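Local coordinates for protein spectinomycin phosphotransferase (PDB 3I1A) that probably phosphorylates the aminocyclitol antibiotic spectinomycin, using a nucleotide and magnesium in a protein-kinase-like fold, and so confers resistance, at residues Glu152-Arg155 and Ser156-Gln160. Sequence-based numbering, arbitrary orientation.
Sequences EIVR and SFYNQ
S156 N donates to E152 O at 2.9 Å, an i to i+4 alpha-helical bond. F157 N donates to V154 O at 3.0 Å and bonds only weakly to I153 O. Y158 N then bonds R155 O at 3.1 Å. Both i to i+3 donors sit well above the carbonyl planes, Y158 N by 64°. The bonding thus shifts from i to i+4 to i to i+3 over F157 and Y158, in the last part of helix 149-157, away from the nucleotide and magnesium sites. V154 packs on V189 of helix 182-198 and on V286 of helix 274-297. S156 OG, between its backbone N and carbonyl carbon (chi1 70°), approaches I153 O at 2.5 Å, too short for the strength of this bond to be trusted. Water 2 accepts from N159 N and donates to R155 O. R155 runs extended beside Y158, and its NH2 forms a salt bridge with E193. Water 1 bonds Y158 OH and, weakly, R155 NE.

I153 CG2 meets F157 CZ at 3.7 Å, the two side chains side by side. I153 O lies over one face of the F157 ring, near its rim. A CH-pi contact puts R155 CA over the centre of the Y158 ring, 3.8 Å from the centroid. Y158 also stacks on H186.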
ATOM      1  N   GLU A 152      -1.857   5.581 -20.613  1.00 22.97           N
ATOM      2  CA  GLU A 152      -1.206   6.402 -21.631  1.00 25.53           C
ATOM      3  C   GLU A 152       0.299   6.193 -21.607  1.00 25.18           C
ATOM      4  O   GLU A 152       0.920   6.049 -22.662  1.00 25.48           O
ATOM      5  CB  GLU A 152      -1.534   7.888 -21.420  1.00 28.54           C
ATOM      6  CG  GLU A 152      -3.016   8.206 -21.599  1.00 33.90           C
ATOM      7  CD  GLU A 152      -3.352   9.673 -21.379  1.00 37.23           C
ATOM      8  OE1 GLU A 152      -2.747  10.311 -20.489  1.00 41.75           O
ATOM      9  OE2 GLU A 152      -4.239  10.187 -22.085  1.00 39.39           O
ATOM     10  N   ILE A 153       0.881   6.160 -20.413  1.00 23.27           N
ATOM     11  CA  ILE A 153       2.325   5.956 -20.297  1.00 21.45           C
ATOM     12  C   ILE A 153       2.740   4.623 -20.904  1.00 21.33           C
ATOM     13  O   ILE A 153       3.744   4.548 -21.617  1.00 23.00           O
ATOM     14  CB  ILE A 153       2.778   6.008 -18.829  1.00 21.72           C
ATOM     15  CG1 ILE A 153       2.720   7.450 -18.331  1.00 22.40           C
ATOM     16  CG2 ILE A 153       4.211   5.484 -18.693  1.00 21.36           C
ATOM     17  CD1 ILE A 153       2.786   7.570 -16.819  1.00 22.31           C
ATOM     18  N   VAL A 154       1.988   3.560 -20.649  1.00 18.66           N
ATOM     19  CA  VAL A 154       2.389   2.287 -21.220  1.00 20.00           C
ATOM     20  C   VAL A 154       2.271   2.349 -22.748  1.00 21.26           C
ATOM     21  O   VAL A 154       3.064   1.741 -23.457  1.00 20.26           O
ATOM     22  CB  VAL A 154       1.555   1.088 -20.674  1.00 18.74           C
ATOM     23  CG1 VAL A 154       1.972  -0.178 -21.354  1.00 19.93           C
ATOM     24  CG2 VAL A 154       1.777   0.941 -19.150  1.00 19.57           C
ATOM     25  N   ARG A 155       1.288   3.085 -23.264  1.00 20.45           N
ATOM     26  CA  ARG A 155       1.184   3.159 -24.724  1.00 22.27           C
ATOM     27  C   ARG A 155       2.371   3.927 -25.282  1.00 20.78           C
ATOM     28  O   ARG A 155       2.808   3.646 -26.400  1.00 24.16           O
ATOM     29  CB  ARG A 155      -0.126   3.833 -25.176  1.00 18.88           C
ATOM     30  CG  ARG A 155      -1.350   3.024 -24.822  1.00 24.50           C
ATOM     31  CD  ARG A 155      -2.597   3.507 -25.537  1.00 23.44           C
ATOM     32  NE  ARG A 155      -3.794   2.987 -24.894  1.00 25.04           N
ATOM     33  CZ  ARG A 155      -4.519   3.685 -24.018  1.00 26.87           C
ATOM     34  NH1 ARG A 155      -4.165   4.923 -23.701  1.00 26.53           N
ATOM     35  NH2 ARG A 155      -5.590   3.146 -23.450  1.00 27.07           N
ATOM     36  N   SER A 156       2.887   4.896 -24.525  1.00 22.45           N
ATOM     37  CA  SER A 156       4.036   5.658 -25.007  1.00 22.45           C
ATOM     38  C   SER A 156       5.250   4.744 -25.142  1.00 23.65           C
ATOM     39  O   SER A 156       6.179   5.064 -25.885  1.00 22.51           O
ATOM     40  CB  SER A 156       4.371   6.825 -24.075  1.00 22.92           C
ATOM     41  OG  SER A 156       4.910   6.374 -22.840  1.00 23.69           O
ATOM     42  N   PHE A 157       5.248   3.607 -24.443  1.00 20.83           N
ATOM     43  CA  PHE A 157       6.377   2.665 -24.527  1.00 21.62           C
ATOM     44  C   PHE A 157       6.404   1.904 -25.847  1.00 21.50           C
ATOM     45  O   PHE A 157       7.472   1.522 -26.319  1.00 22.18           O
ATOM     46  CB  PHE A 157       6.337   1.590 -23.419  1.00 19.13           C
ATOM     47  CG  PHE A 157       6.520   2.109 -22.010  1.00 19.03           C
ATOM     48  CD1 PHE A 157       6.939   3.419 -21.754  1.00 15.98           C
ATOM     49  CD2 PHE A 157       6.292   1.256 -20.933  1.00 15.60           C
ATOM     50  CE1 PHE A 157       7.126   3.861 -20.457  1.00 18.09           C
ATOM     51  CE2 PHE A 157       6.480   1.698 -19.618  1.00 17.37           C
ATOM     52  CZ  PHE A 157       6.896   2.998 -19.382  1.00 17.04           C
ATOM     53  N   TYR A 158       5.229   1.667 -26.431  1.00 22.14           N
ATOM     54  CA  TYR A 158       5.120   0.896 -27.664  1.00 23.39           C
ATOM     55  C   TYR A 158       6.177   1.187 -28.723  1.00 22.92           C
ATOM     56  O   TYR A 158       6.840   0.274 -29.220  1.00 23.53           O
ATOM     57  CB  TYR A 158       3.724   1.081 -28.268  1.00 22.48           C
ATOM     58  CG  TYR A 158       2.609   0.493 -27.408  1.00 23.91           C
ATOM     59  CD1 TYR A 158       1.278   0.818 -27.657  1.00 25.89           C
ATOM     60  CD2 TYR A 158       2.886  -0.407 -26.372  1.00 24.29           C
ATOM     61  CE1 TYR A 158       0.240   0.264 -26.902  1.00 25.40           C
ATOM     62  CE2 TYR A 158       1.857  -0.975 -25.604  1.00 26.30           C
ATOM     63  CZ  TYR A 158       0.534  -0.634 -25.877  1.00 26.70           C
ATOM     64  OH  TYR A 158      -0.500  -1.210 -25.154  1.00 24.51           O
ATOM     65  N   ASN A 159       6.341   2.457 -29.051  1.00 23.81           N
ATOM     66  CA  ASN A 159       7.303   2.808 -30.075  1.00 26.83           C
ATOM     67  C   ASN A 159       8.752   2.791 -29.600  1.00 27.14           C
ATOM     68  O   ASN A 159       9.666   2.735 -30.420  1.00 29.11           O
ATOM     69  CB  ASN A 159       6.946   4.167 -30.690  1.00 28.59           C
ATOM     70  CG  ASN A 159       5.684   4.103 -31.538  1.00 32.32           C
ATOM     71  OD1 ASN A 159       5.273   3.030 -31.976  1.00 32.87           O
ATOM     72  ND2 ASN A 159       5.072   5.255 -31.780  1.00 32.43           N
ATOM     73  N   GLN A 160       8.962   2.840 -28.287  1.00 25.42           N
ATOM     74  CA  GLN A 160      10.312   2.828 -27.732  1.00 26.50           C
ATOM     75  C   GLN A 160      10.931   1.422 -27.687  1.00 26.22           C
ATOM     76  O   GLN A 160      12.132   1.277 -27.496  1.00 26.61           O
ATOM     77  CB  GLN A 160      10.299   3.417 -26.320  1.00 25.94           C
ATOM     78  CG  GLN A 160       9.711   4.809 -26.218  1.00 27.13           C
ATOM     79  CD  GLN A 160       9.770   5.325 -24.798  1.00 28.11           C
ATOM     80  OE1 GLN A 160      10.849   5.363 -24.194  1.00 27.86           O
ATOM     81  NE2 GLN A 160       8.613   5.710 -24.246  1.00 24.98           N
TER
HETATM   82  O   HOH W   1      -3.027  -0.083 -26.150  1.00 24.91           O
HETATM   83  O   HOH W   2       4.067   4.293 -28.543  1.00 28.17           O